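Local atomic coordinates of gamma-D-glutamyl-L-lysine dipeptidyl-peptidase (Bacillus cereus ATCC 10987, PDB entry 3H41), a protein that probably cleaves gamma-D-glutamyl-L-lysine bonds in bacterial cell-wall peptides as a cysteine peptidase, releasing the dipeptide L-Ala-gamma-D-Glu. Residues 85-90 with 94-99; 60-65 with 231-236; 21-26 with 77-82. All coordinates share one frame; numbering follows the deposited sequence.

Contact 1 (85-90 with 94-99)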
ATOM      1  N   HIS A  85      -6.817   5.319   8.261  1.00 18.26           N
ATOM      2  CA  HIS A  85      -7.296   4.178   9.022  1.00 17.09           C
ATOM      3  C   HIS A  85      -6.738   2.928   8.336  1.00 19.94           C
ATOM      4  O   HIS A  85      -6.650   2.857   7.093  1.00 21.00           O
ATOM      5  CB  HIS A  85      -8.829   4.098   8.982  1.00 17.26           C
ATOM      6  CG  HIS A  85      -9.539   5.268   9.609  1.00 19.86           C
ATOM      7  ND1 HIS A  85     -10.888   5.237   9.916  1.00 20.34           N
ATOM      8  CD2 HIS A  85      -9.097   6.484   9.999  1.00 23.15           C
ATOM      9  CE1 HIS A  85     -11.239   6.387  10.466  1.00 21.41           C
ATOM     10  NE2 HIS A  85     -10.176   7.171  10.509  1.00 22.84           N
ATOM     11  N   GLY A  86      -6.366   1.956   9.148  1.00 20.65           N
ATOM     12  CA  GLY A  86      -5.947   0.660   8.634  1.00 20.04           C
ATOM     13  C   GLY A  86      -4.469   0.549   8.355  1.00 18.28           C
ATOM     14  O   GLY A  86      -4.019  -0.466   7.829  1.00 19.88           O
ATOM     15  N   GLN A  87      -3.715   1.580   8.746  1.00 16.53           N
ATOM     16  CA  GLN A  87      -2.276   1.565   8.655  1.00 17.47           C
ATOM     17  C   GLN A  87      -1.705   1.779  10.042  1.00 18.03           C
ATOM     18  O   GLN A  87      -1.448   2.909  10.458  1.00 16.10           O
ATOM     19  CB  GLN A  87      -1.798   2.611   7.650  1.00 15.03           C
ATOM     20  CG  GLN A  87      -2.199   2.258   6.208  1.00 17.21           C
ATOM     21  CD  GLN A  87      -1.483   3.115   5.174  1.00 18.48           C
ATOM     22  OE1 GLN A  87      -0.634   3.945   5.518  1.00 15.54           O
ATOM     23  NE2 GLN A  87      -1.851   2.943   3.897  1.00 11.66           N
ATOM     24  N   PRO A  88      -1.539   0.687  10.792  1.00 16.42           N
ATOM     25  CA  PRO A  88      -1.141   0.875  12.201  1.00 16.88           C
ATOM     26  C   PRO A  88       0.250   1.492  12.392  1.00 17.23           C
ATOM     27  O   PRO A  88       1.175   1.224  11.615  1.00 16.83           O
ATOM     28  CB  PRO A  88      -1.179  -0.542  12.764  1.00 17.12           C
ATOM     29  CG  PRO A  88      -2.124  -1.284  11.864  1.00 14.63           C
ATOM     30  CD  PRO A  88      -1.828  -0.724  10.502  1.00 17.62           C
ATOM     31  N   THR A  89       0.359   2.372  13.381  1.00 13.30           N
ATOM     32  CA  THR A  89       1.625   2.984  13.732  1.00 14.52           C
ATOM     33  C   THR A  89       1.591   3.361  15.219  1.00 16.48           C
ATOM     34  O   THR A  89       0.549   3.784  15.717  1.00 17.63           O
ATOM     35  CB  THR A  89       1.912   4.244  12.898  1.00 15.14           C
ATOM     36  OG1 THR A  89       3.015   4.963  13.472  1.00 16.37           O
ATOM     37  CG2 THR A  89       0.662   5.147  12.749  1.00 14.39           C
ATOM     38  N   PRO A  90       2.720   3.201  15.921  1.00 17.83           N
ATOM     39  CA  PRO A  90       2.768   3.695  17.311  1.00 19.46           C
ATOM     40  C   PRO A  90       2.662   5.213  17.417  1.00 20.43           C
ATOM     41  O   PRO A  90       2.475   5.716  18.520  1.00 23.73           O
ATOM     42  CB  PRO A  90       4.151   3.242  17.819  1.00 20.79           C
ATOM     43  CG  PRO A  90       4.961   3.018  16.594  1.00 23.46           C
ATOM     44  CD  PRO A  90       3.972   2.554  15.521  1.00 17.18           C
ATOM     45  N   GLU A  94      -5.184   6.318  16.011  1.00 25.59           N
ATOM     46  CA  GLU A  94      -6.314   6.306  15.072  1.00 24.94           C
ATOM     47  C   GLU A  94      -5.923   5.986  13.631  1.00 25.50           C
ATOM     48  O   GLU A  94      -6.726   5.474  12.864  1.00 25.26           O
ATOM     49  CB  GLU A  94      -7.041   7.647  15.080  1.00 27.16           C
ATOM     50  CG  GLU A  94      -8.393   7.591  14.355  1.00 33.57           C
ATOM     51  CD  GLU A  94      -9.289   8.799  14.631  1.00 42.22           C
ATOM     52  OE1 GLU A  94      -8.873   9.718  15.384  1.00 44.78           O
ATOM     53  OE2 GLU A  94     -10.414   8.818  14.082  1.00 36.56           O
ATOM     54  N   GLY A  95      -4.698   6.310  13.251  1.00 22.66           N
ATOM     55  CA  GLY A  95      -4.270   6.091  11.874  1.00 22.91           C
ATOM     56  C   GLY A  95      -2.917   6.711  11.577  1.00 20.81           C
ATOM     57  O   GLY A  95      -2.342   7.404  12.421  1.00 20.12           O
ATOM     58  N   TYR A  96      -2.445   6.479  10.356  1.00 18.66           N
ATOM     59  CA  TYR A  96      -1.132   6.938   9.919  1.00 14.73           C
ATOM     60  C   TYR A  96      -1.222   8.379   9.504  1.00 14.89           C
ATOM     61  O   TYR A  96      -2.033   8.732   8.648  1.00 13.94           O
ATOM     62  CB  TYR A  96      -0.574   6.078   8.754  1.00 14.89           C
ATOM     63  CG  TYR A  96       0.934   6.078   8.766  1.00 13.16           C
ATOM     64  CD1 TYR A  96       1.638   7.175   8.317  1.00 14.87           C
ATOM     65  CD2 TYR A  96       1.663   5.003   9.276  1.00 13.74           C
ATOM     66  CE1 TYR A  96       2.987   7.203   8.345  1.00 10.90           C
ATOM     67  CE2 TYR A  96       3.053   5.037   9.316  1.00 10.70           C
ATOM     68  CZ  TYR A  96       3.706   6.161   8.845  1.00 15.47           C
ATOM     69  OH  TYR A  96       5.074   6.293   8.861  1.00 15.63           O
ATOM     70  N   PRO A  97      -0.398   9.239  10.116  1.00 15.51           N
ATOM     71  CA  PRO A  97      -0.533  10.659   9.859  1.00 14.66           C
ATOM     72  C   PRO A  97       0.237  11.160   8.645  1.00 14.33           C
ATOM     73  O   PRO A  97       1.297  10.634   8.301  1.00 16.42           O
ATOM     74  CB  PRO A  97       0.024  11.267  11.117  1.00 15.23           C
ATOM     75  CG  PRO A  97       1.142  10.355  11.459  1.00 12.84           C
ATOM     76  CD  PRO A  97       0.572   8.977  11.194  1.00 17.25           C
ATOM     77  N   GLY A  98      -0.299  12.190   8.016  1.00 14.73           N
ATOM     78  CA  GLY A  98       0.425  12.918   7.001  1.00 15.08           C
ATOM     79  C   GLY A  98      -0.433  13.929   6.281  1.00 14.67           C
ATOM     80  O   GLY A  98      -1.611  13.977   6.479  1.00 15.42           O
ATOM     81  N   TRP A  99       0.196  14.713   5.420  1.00 12.06           N
ATOM     82  CA  TRP A  99      -0.446  15.820   4.719  1.00 13.59           C
ATOM     83  C   TRP A  99      -0.692  15.483   3.258  1.00 15.35           C
ATOM     84  O   TRP A  99       0.167  14.884   2.574  1.00 15.04           O
ATOM     85  CB  TRP A  99       0.432  17.076   4.823  1.00 14.35           C
ATOM     86  CG  TRP A  99       0.565  17.607   6.203  1.00 13.76           C
ATOM     87  CD1 TRP A  99       1.472  17.238   7.149  1.00 17.94           C
ATOM     88  CD2 TRP A  99      -0.219  18.666   6.784  1.00 14.98           C
ATOM     89  NE1 TRP A  99       1.263  17.975   8.308  1.00 15.35           N
ATOM     90  CE2 TRP A  99       0.241  18.861   8.101  1.00 22.62           C
ATOM     91  CE3 TRP A  99      -1.280  19.442   6.318  1.00 15.42           C
ATOM     92  CZ2 TRP A  99      -0.311  19.818   8.956  1.00 20.63           C
ATOM     93  CZ3 TRP A  99      -1.836  20.396   7.175  1.00 21.03           C
ATOM     94  CH2 TRP A  99      -1.350  20.574   8.474  1.00 19.61           C
TER
HETATM   95  O   HOH W   1      -6.763   2.491  11.961  1.00 38.83           O
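Tyr96 opens strand 96-101 with its side chain directed at the loop 85-90, and its path can be followed atom by atom. CB rests against CB of Gln87 at 3.8 Å and is also approached by the Gln87 carbonyl oxygen, which lies in the plane of the ring at its edge. With CG anti to the backbone N (chi1 -152°), the ring then runs past Thr89, whose side chain crosses it at about a right angle. CD2 takes the methyl group, Thr89 CG2 at 3.6 Å, while CE2 is met by Thr89 CB at 3.8 Å. At the tip, OH hydrogen-bonds to Asp234 OD2 beyond the loop and lies beside the bound alanine; Tyr96 is an experimentally established substrate-binding residue.

Thr89 spends its methyl on the ring, also reaching CD of Pro97, and turns OG1 to the backbone N of Arg91. Gln87 crosses Tyr96 obliquely and sends its amide, 66° from the ring plane, on to strand 60-65.

At the base of the loop, His85 and Glu94 lie side by side and point the same way. Each side chain is hydrogen-bonded to Thr71 OG1, outside both segments, rather than to the other. A water joins the backbones here, accepting from Gly86 N at 2.9 Å and donating to Glu94 O.

No direct hydrogen bond links the two segments. Between them the contact is van der Waals plus one water, while the polar ends of the side chains are bonded outside it; the Tyr96 hydroxyl lies at the substrate pocket.

Contact 2 (60-65 with 231-236). With DGL (D-glutamic acid), chain C; ALA (alanine), chain B.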
ATOM      1  N   LEU A  60       7.972  12.174   2.720  1.00 11.92           N
ATOM      2  CA  LEU A  60       6.761  11.349   2.637  1.00 12.29           C
ATOM      3  C   LEU A  60       6.485  10.492   3.867  1.00 16.94           C
ATOM      4  O   LEU A  60       7.387  10.076   4.595  1.00 15.17           O
ATOM      5  CB  LEU A  60       6.844  10.416   1.432  1.00  9.14           C
ATOM      6  CG  LEU A  60       7.073  11.044   0.055  1.00 11.35           C
ATOM      7  CD1 LEU A  60       7.039   9.977  -1.096  1.00 10.02           C
ATOM      8  CD2 LEU A  60       6.115  12.224  -0.238  1.00  9.10           C
ATOM      9  N   GLU A  61       5.206  10.185   4.039  1.00 13.55           N
ATOM     10  CA  GLU A  61       4.725   9.390   5.152  1.00 13.87           C
ATOM     11  C   GLU A  61       4.231   8.038   4.703  1.00 13.63           C
ATOM     12  O   GLU A  61       4.686   7.023   5.201  1.00 12.14           O
ATOM     13  CB  GLU A  61       3.586  10.138   5.838  1.00 15.35           C
ATOM     14  CG  GLU A  61       4.019  11.405   6.551  1.00 13.77           C
ATOM     15  CD  GLU A  61       4.735  11.136   7.871  1.00 20.84           C
ATOM     16  OE1 GLU A  61       5.228  10.000   8.116  1.00 15.96           O
ATOM     17  OE2 GLU A  61       4.802  12.089   8.675  1.00 26.15           O
ATOM     18  N   THR A  62       3.267   8.036   3.780  1.00 11.96           N
ATOM     19  CA  THR A  62       2.645   6.808   3.330  1.00 11.98           C
ATOM     20  C   THR A  62       1.815   7.099   2.084  1.00 11.97           C
ATOM     21  O   THR A  62       1.810   8.208   1.587  1.00 11.66           O
ATOM     22  CB  THR A  62       1.760   6.161   4.420  1.00 12.65           C
ATOM     23  OG1 THR A  62       1.371   4.828   4.013  1.00 12.59           O
ATOM     24  CG2 THR A  62       0.535   7.040   4.724  1.00 12.59           C
ATOM     25  N   GLN A  63       1.143   6.092   1.573  1.00 11.74           N
ATOM     26  CA  GLN A  63       0.142   6.324   0.556  1.00 12.64           C
ATOM     27  C   GLN A  63      -1.121   5.614   0.965  1.00 11.59           C
ATOM     28  O   GLN A  63      -1.046   4.584   1.650  1.00 12.99           O
ATOM     29  CB  GLN A  63       0.605   5.797  -0.800  1.00 13.81           C
ATOM     30  CG  GLN A  63       1.765   6.607  -1.466  1.00 11.77           C
ATOM     31  CD  GLN A  63       2.160   6.003  -2.794  1.00 10.25           C
ATOM     32  OE1 GLN A  63       2.201   4.765  -2.935  1.00 13.05           O
ATOM     33  NE2 GLN A  63       2.406   6.857  -3.796  1.00 11.90           N
ATOM     34  N   ALA A  64      -2.274   6.163   0.564  1.00 12.15           N
ATOM     35  CA  ALA A  64      -3.582   5.580   0.884  1.00 13.05           C
ATOM     36  C   ALA A  64      -4.330   5.362  -0.406  1.00 11.83           C
ATOM     37  O   ALA A  64      -4.272   6.214  -1.310  1.00 12.11           O
ATOM     38  CB  ALA A  64      -4.369   6.497   1.820  1.00 10.21           C
ATOM     39  N   LEU A  65      -5.022   4.231  -0.509  1.00 13.40           N
ATOM     40  CA  LEU A  65      -5.717   3.890  -1.758  1.00 11.58           C
ATOM     41  C   LEU A  65      -7.147   4.444  -1.876  1.00 12.93           C
ATOM     42  O   LEU A  65      -7.826   4.660  -0.870  1.00 12.73           O
ATOM     43  CB  LEU A  65      -5.784   2.375  -1.940  1.00 11.97           C
ATOM     44  CG  LEU A  65      -4.461   1.581  -1.898  1.00 10.79           C
ATOM     45  CD1 LEU A  65      -4.687   0.065  -2.163  1.00 13.24           C
ATOM     46  CD2 LEU A  65      -3.437   2.193  -2.862  1.00  9.36           C
ATOM     47  N   ILE A 231      -0.872  -5.664   9.487  1.00 14.52           N
ATOM     48  CA  ILE A 231       0.393  -5.514  10.195  1.00 12.78           C
ATOM     49  C   ILE A 231       0.727  -4.018  10.147  1.00 13.41           C
ATOM     50  O   ILE A 231       0.136  -3.306   9.385  1.00 11.90           O
ATOM     51  CB  ILE A 231       1.518  -6.415   9.580  1.00 13.35           C
ATOM     52  CG1 ILE A 231       2.068  -5.845   8.260  1.00 12.93           C
ATOM     53  CG2 ILE A 231       0.979  -7.827   9.331  1.00 15.52           C
ATOM     54  CD1 ILE A 231       3.177  -6.714   7.593  1.00 14.36           C
ATOM     55  N   PRO A 232       1.645  -3.537  10.995  1.00 13.95           N
ATOM     56  CA  PRO A 232       1.996  -2.113  10.980  1.00 14.41           C
ATOM     57  C   PRO A 232       2.516  -1.664   9.618  1.00 12.37           C
ATOM     58  O   PRO A 232       3.054  -2.470   8.858  1.00 12.40           O
ATOM     59  CB  PRO A 232       3.085  -1.992  12.053  1.00 14.18           C
ATOM     60  CG  PRO A 232       2.849  -3.169  12.953  1.00 13.54           C
ATOM     61  CD  PRO A 232       2.351  -4.272  12.051  1.00 12.47           C
ATOM     62  N   ARG A 233       2.333  -0.393   9.311  1.00 12.67           N
ATOM     63  CA  ARG A 233       2.809   0.163   8.067  1.00 13.02           C
ATOM     64  C   ARG A 233       4.339   0.165   7.917  1.00 14.72           C
ATOM     65  O   ARG A 233       4.838  -0.109   6.835  1.00 12.43           O
ATOM     66  CB  ARG A 233       2.266   1.584   7.887  1.00 14.65           C
ATOM     67  CG  ARG A 233       2.875   2.386   6.767  1.00 16.98           C
ATOM     68  CD  ARG A 233       2.566   1.806   5.486  1.00 18.99           C
ATOM     69  NE  ARG A 233       3.187   2.465   4.318  1.00 17.40           N
ATOM     70  CZ  ARG A 233       4.437   2.300   3.885  1.00 14.60           C
ATOM     71  NH1 ARG A 233       5.329   1.618   4.576  1.00 18.57           N
ATOM     72  NH2 ARG A 233       4.798   2.855   2.742  1.00 13.55           N
ATOM     73  N   ASP A 234       5.065   0.492   8.991  1.00 12.73           N
ATOM     74  CA  ASP A 234       6.508   0.708   8.910  1.00 12.04           C
ATOM     75  C   ASP A 234       7.339  -0.499   9.380  1.00 11.49           C
ATOM     76  O   ASP A 234       6.876  -1.363  10.136  1.00 14.08           O
ATOM     77  CB  ASP A 234       6.888   1.967   9.698  1.00 12.49           C
ATOM     78  CG  ASP A 234       6.396   3.267   9.044  1.00 16.18           C
ATOM     79  OD1 ASP A 234       6.143   3.289   7.847  1.00 15.72           O
ATOM     80  OD2 ASP A 234       6.262   4.288   9.743  1.00 18.08           O
ATOM     81  N   SER A 235       8.599  -0.543   8.957  1.00 12.51           N
ATOM     82  CA  SER A 235       9.446  -1.718   9.204  0.70 13.03           C
ATOM     83  C   SER A 235       9.803  -1.904  10.696  1.00 13.39           C
ATOM     84  O   SER A 235       9.873  -3.058  11.195  1.00 13.18           O
ATOM     85  CB  SER A 235      10.718  -1.665   8.351  0.70 15.40           C
ATOM     86  OG  SER A 235      11.610  -0.655   8.791  0.70 13.40           O
ATOM     87  N   GLY A 236       9.991  -0.803  11.424  1.00 14.63           N
ATOM     88  CA  GLY A 236      10.361  -0.886  12.835  1.00 16.07           C
ATOM     89  C   GLY A 236       9.251  -1.564  13.637  1.00 16.91           C
ATOM     90  O   GLY A 236       9.475  -2.593  14.308  1.00 17.14           O
TER
HETATM   91  N   DGL C 502       9.412   3.504   5.251  1.00 24.22           N
HETATM   92  CA  DGL C 502      10.637   2.871   5.744  1.00 23.96           C
HETATM   93  C   DGL C 502      10.370   2.027   6.955  1.00 23.96           C
HETATM   94  O   DGL C 502      11.245   1.828   7.809  1.00 25.21           O
HETATM   95  CB  DGL C 502      11.269   2.018   4.631  1.00 24.81           C
HETATM   96  CG  DGL C 502      12.650   1.437   4.990  1.00 27.78           C
HETATM   97  CD  DGL C 502      13.633   2.413   5.635  1.00 37.79           C
HETATM   98  OE1 DGL C 502      14.572   2.818   4.926  1.00 32.93           O
HETATM   99  OE2 DGL C 502      13.526   2.753   6.846  1.00 35.20           O
HETATM  100  OXT DGL C 502       9.275   1.465   7.085  1.00 17.13           O
HETATM  101  N   ALA B 501       6.583   5.542   6.449  1.00 19.96           N
HETATM  102  CA  ALA B 501       7.574   5.109   5.368  1.00 24.53           C
HETATM  103  C   ALA B 501       8.776   4.411   5.995  1.00 24.79           C
HETATM  104  O   ALA B 501       9.134   4.695   7.146  1.00 22.52           O
HETATM  105  CB  ALA B 501       8.062   6.311   4.564  1.00 24.67           C
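Thr62 OG1 accepts a hydrogen bond from Arg233 NE at 3.0 Å, the one direct bond between strand 60-65 and the segment 231-236. It is bent, with an N-H...O angle of 142°, and the oxygen sits 26° out of the guanidinium plane. Beside it the bound product joins the same two segments. The amino N of the alanine donates to Glu61 O and to Asp234 OD1, each at 2.7 Å, so one backbone carbonyl from the SH3-like domain and one carboxylate from the NlpC/P60 domain grip the amino end of the dipeptide. Further along, Ser235 meets the D-glutamate carboxylate: its backbone N reaches OXT at 2.8 Å, and in the conformer described, one of two modelled, OG appears to donate to O.

A second shell probably helps position these groups. Arg233 bends at chi2 (65°), which brings its guanidinium against the alanine, whose CA lies over one face. NH2 is tied to Asp215 and Thr209, and OD1 of Asp234 lies 3.8 Å from NH1, well out of the guanidinium plane, a long charge pairing without an N-H directed at it. Thr62 OG1 also pairs with Gln87 OE1, and the Glu61 carboxylate forms a salt bridge with Arg91.

Strand 60-65 runs antiparallel to strand 15-19, its backbone bonded to Leu18 and Ala16. Asp234 is at the N-cap position of helix 235-238, but its side chain makes no capping bond and turns to the ligand. Ser235 packs on strand 267-275, placing the substrate site where the two domains meet.

Contact 3 (21-26 with 77-82)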
ATOM      1  N   ALA A  21       5.020  17.344   5.504  1.00 15.15           N
ATOM      2  CA  ALA A  21       4.626  18.733   5.712  1.00 13.88           C
ATOM      3  C   ALA A  21       3.803  19.109   4.524  1.00 16.69           C
ATOM      4  O   ALA A  21       3.998  18.529   3.463  1.00 17.87           O
ATOM      5  CB  ALA A  21       5.869  19.661   5.812  1.00 15.60           C
ATOM      6  N   PRO A  22       2.887  20.071   4.676  1.00 14.92           N
ATOM      7  CA  PRO A  22       2.142  20.509   3.500  1.00 16.63           C
ATOM      8  C   PRO A  22       3.008  21.413   2.593  1.00 16.53           C
ATOM      9  O   PRO A  22       4.117  21.798   2.999  1.00 17.14           O
ATOM     10  CB  PRO A  22       0.977  21.294   4.118  1.00 19.67           C
ATOM     11  CG  PRO A  22       1.568  21.848   5.393  1.00 18.79           C
ATOM     12  CD  PRO A  22       2.544  20.856   5.887  1.00 16.11           C
ATOM     13  N   ASP A  23       2.540  21.642   1.367  1.00 17.60           N
ATOM     14  CA  ASP A  23       3.202  22.583   0.442  0.50 20.24           C
ATOM     15  C   ASP A  23       4.648  22.260   0.146  1.00 20.90           C
ATOM     16  O   ASP A  23       5.468  23.184  -0.021  1.00 23.24           O
ATOM     17  CB  ASP A  23       3.221  23.998   1.032  0.50 22.01           C
ATOM     18  CG  ASP A  23       1.870  24.498   1.360  0.50 21.32           C
ATOM     19  OD1 ASP A  23       1.081  24.639   0.412  0.50 16.26           O
ATOM     20  OD2 ASP A  23       1.625  24.759   2.562  0.50 20.93           O
ATOM     21  N   SER A  24       4.998  20.977   0.096  1.00 20.18           N
ATOM     22  CA  SER A  24       6.403  20.584  -0.093  1.00 19.79           C
ATOM     23  C   SER A  24       6.652  19.977  -1.463  1.00 18.90           C
ATOM     24  O   SER A  24       7.682  19.349  -1.676  1.00 23.43           O
ATOM     25  CB  SER A  24       6.802  19.569   0.980  1.00 21.74           C
ATOM     26  OG  SER A  24       6.804  20.233   2.230  1.00 26.47           O
ATOM     27  N   LEU A  25       5.731  20.167  -2.394  1.00 14.93           N
ATOM     28  CA  LEU A  25       5.861  19.512  -3.709  1.00 15.05           C
ATOM     29  C   LEU A  25       6.949  20.193  -4.530  1.00 15.68           C
ATOM     30  O   LEU A  25       7.061  21.406  -4.505  1.00 15.79           O
ATOM     31  CB  LEU A  25       4.574  19.655  -4.519  1.00 17.56           C
ATOM     32  CG  LEU A  25       3.275  18.979  -4.102  1.00 22.88           C
ATOM     33  CD1 LEU A  25       2.142  19.437  -5.010  1.00 17.65           C
ATOM     34  CD2 LEU A  25       3.408  17.499  -4.198  1.00 16.80           C
ATOM     35  N   ARG A  26       7.724  19.432  -5.287  1.00 11.80           N
ATOM     36  CA  ARG A  26       8.449  19.979  -6.430  1.00 10.31           C
ATOM     37  C   ARG A  26       7.554  19.966  -7.654  1.00 15.21           C
ATOM     38  O   ARG A  26       6.554  19.236  -7.695  1.00 15.89           O
ATOM     39  CB  ARG A  26       9.659  19.103  -6.731  1.00 11.86           C
ATOM     40  CG  ARG A  26      10.618  18.923  -5.597  1.00 12.63           C
ATOM     41  CD  ARG A  26      11.551  17.749  -5.927  1.00 13.03           C
ATOM     42  NE  ARG A  26      10.819  16.495  -5.991  1.00 11.18           N
ATOM     43  CZ  ARG A  26      11.380  15.301  -6.108  1.00 11.45           C
ATOM     44  NH1 ARG A  26      12.705  15.177  -6.230  1.00 10.85           N
ATOM     45  NH2 ARG A  26      10.603  14.222  -6.087  1.00 14.47           N
ATOM     46  N   GLY A  77      -4.296  25.964   4.232  1.00 24.97           N
ATOM     47  CA  GLY A  77      -4.536  26.288   2.828  1.00 26.77           C
ATOM     48  C   GLY A  77      -5.249  25.163   2.095  1.00 26.83           C
ATOM     49  O   GLY A  77      -6.279  24.686   2.553  1.00 28.43           O
ATOM     50  N   ASP A  78      -4.681  24.731   0.971  1.00 28.28           N
ATOM     51  CA  ASP A  78      -5.231  23.633   0.157  1.00 27.20           C
ATOM     52  C   ASP A  78      -4.889  22.226   0.698  1.00 24.36           C
ATOM     53  O   ASP A  78      -5.322  21.226   0.130  1.00 24.41           O
ATOM     54  CB  ASP A  78      -4.708  23.741  -1.279  1.00 28.28           C
ATOM     55  CG  ASP A  78      -5.191  24.996  -1.998  1.00 34.40           C
ATOM     56  OD1 ASP A  78      -6.342  25.427  -1.786  1.00 33.42           O
ATOM     57  OD2 ASP A  78      -4.416  25.554  -2.800  1.00 44.41           O
ATOM     58  N   TRP A  79      -4.107  22.157   1.772  1.00 22.10           N
ATOM     59  CA  TRP A  79      -3.659  20.891   2.336  1.00 18.36           C
ATOM     60  C   TRP A  79      -4.370  20.529   3.628  1.00 19.70           C
ATOM     61  O   TRP A  79      -4.668  21.396   4.446  1.00 18.87           O
ATOM     62  CB  TRP A  79      -2.156  20.946   2.588  1.00 19.96           C
ATOM     63  CG  TRP A  79      -1.364  21.000   1.325  1.00 18.01           C
ATOM     64  CD1 TRP A  79      -1.197  22.086   0.524  1.00 18.88           C
ATOM     65  CD2 TRP A  79      -0.665  19.909   0.677  1.00 14.73           C
ATOM     66  NE1 TRP A  79      -0.387  21.760  -0.552  1.00 18.50           N
ATOM     67  CE2 TRP A  79      -0.072  20.427  -0.486  1.00 18.42           C
ATOM     68  CE3 TRP A  79      -0.460  18.563   0.993  1.00 16.03           C
ATOM     69  CZ2 TRP A  79       0.700  19.638  -1.349  1.00 17.47           C
ATOM     70  CZ3 TRP A  79       0.300  17.799   0.158  1.00 16.76           C
ATOM     71  CH2 TRP A  79       0.875  18.336  -1.009  1.00 15.57           C
ATOM     72  N   VAL A  80      -4.627  19.230   3.814  1.00 17.10           N
ATOM     73  CA  VAL A  80      -5.147  18.701   5.071  1.00 15.94           C
ATOM     74  C   VAL A  80      -4.183  17.706   5.667  1.00 18.42           C
ATOM     75  O   VAL A  80      -3.457  17.022   4.941  1.00 16.08           O
ATOM     76  CB  VAL A  80      -6.538  18.030   4.923  1.00 17.82           C
ATOM     77  CG1 VAL A  80      -7.619  19.118   4.836  1.00 17.91           C
ATOM     78  CG2 VAL A  80      -6.622  17.063   3.692  1.00 16.94           C
ATOM     79  N   LYS A  81      -4.213  17.601   6.994  1.00 15.76           N
ATOM     80  CA  LYS A  81      -3.524  16.571   7.704  1.00 18.91           C
ATOM     81  C   LYS A  81      -4.590  15.547   8.036  1.00 16.92           C
ATOM     82  O   LYS A  81      -5.702  15.933   8.432  1.00 17.67           O
ATOM     83  CB  LYS A  81      -2.841  17.113   8.957  1.00 19.76           C
ATOM     84  CG  LYS A  81      -1.897  16.089   9.585  1.00 22.88           C
ATOM     85  CD  LYS A  81      -1.260  16.584  10.865  1.00 23.22           C
ATOM     86  CE  LYS A  81      -0.402  15.473  11.440  1.00 28.89           C
ATOM     87  NZ  LYS A  81       0.184  15.871  12.736  1.00 31.71           N
ATOM     88  N   VAL A  82      -4.268  14.269   7.789  1.00 13.82           N
ATOM     89  CA  VAL A  82      -5.211  13.147   7.922  1.00 12.14           C
ATOM     90  C   VAL A  82      -4.558  12.007   8.669  1.00 13.97           C
ATOM     91  O   VAL A  82      -3.329  11.935   8.762  1.00 15.28           O
ATOM     92  CB  VAL A  82      -5.788  12.680   6.540  1.00 15.31           C
ATOM     93  CG1 VAL A  82      -6.338  13.848   5.757  1.00 13.74           C
ATOM     94  CG2 VAL A  82      -4.741  11.959   5.667  1.00 14.80           C
TER
HETATM   95  O   HOH W   2      -1.712  25.538   0.223  1.00 28.78           O
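The indole of Trp79 carries the loop 21-26 on one face: Asp23 N stands 3.4 Å above the ring plane and Pro22 CA 3.9 Å above it, both offset toward the rim. At the edge, in the plane of the ring, lie Leu25 CG and a water. Trp19, on strand 15-19, adds an edge-to-face partner from beyond the two segments.

Pro22 CB packs on Trp79 CB at 3.5 Å, with Trp79 CG just beyond, at the base of the indole. Leu25 lies slantwise against the benzo end. Its CG meets Trp79 CZ2 at 3.8 Å, with CD1 on the same atom and CD2 toward CH2; CG anti to the carbonyl carbon (chi1 -67°) brings the branch to this edge.

Asp23 slides past the indole in the opposite direction, its carboxylate plane turned 65° from the ring. In the conformer described, one of two modelled, OD1 comes near Trp79 NE1 at an angle too poor for a hydrogen bond. Tentatively, Asp23 OD1 accepts a hydrogen bond from the water, whose O lies 2.9 Å from it. That water in turn accepts from Asp78 N, just before strand 79-84. Within the loop, Ser24 OG bonds to Pro22 O from above the carbonyl plane.

The contact joins the loop after strand 15-19 to an inner strand of the SH3-like sheet, with Trp99 of the adjoining strand also touching Pro22. Its chemistry is an apolar seat for a backbone bend, with the polar part at the exposed rim, where a water may mediate.

How the contacts relate
Contact 2 is the buried one, near the middle of the chain, whereas contacts 1 and 3 are only partly buried and contact 3 lies furthest out. Contacts 1 and 2 interlock: Pro97 O packs on Glu61 CG at 3.3 Å, and Pro88 CD on Ile231 O. Contacts 1 and 3 share a sheet, since strands 79-84 and 96-101 are neighbours, paired through Gly98 O and Val82 N at 3.0 Å. Contacts 2 and 3 do not touch. The chemistry follows position: direct bonds and charge at the interdomain substrate site, mainly van der Waals contact with a water alongside at the two loops.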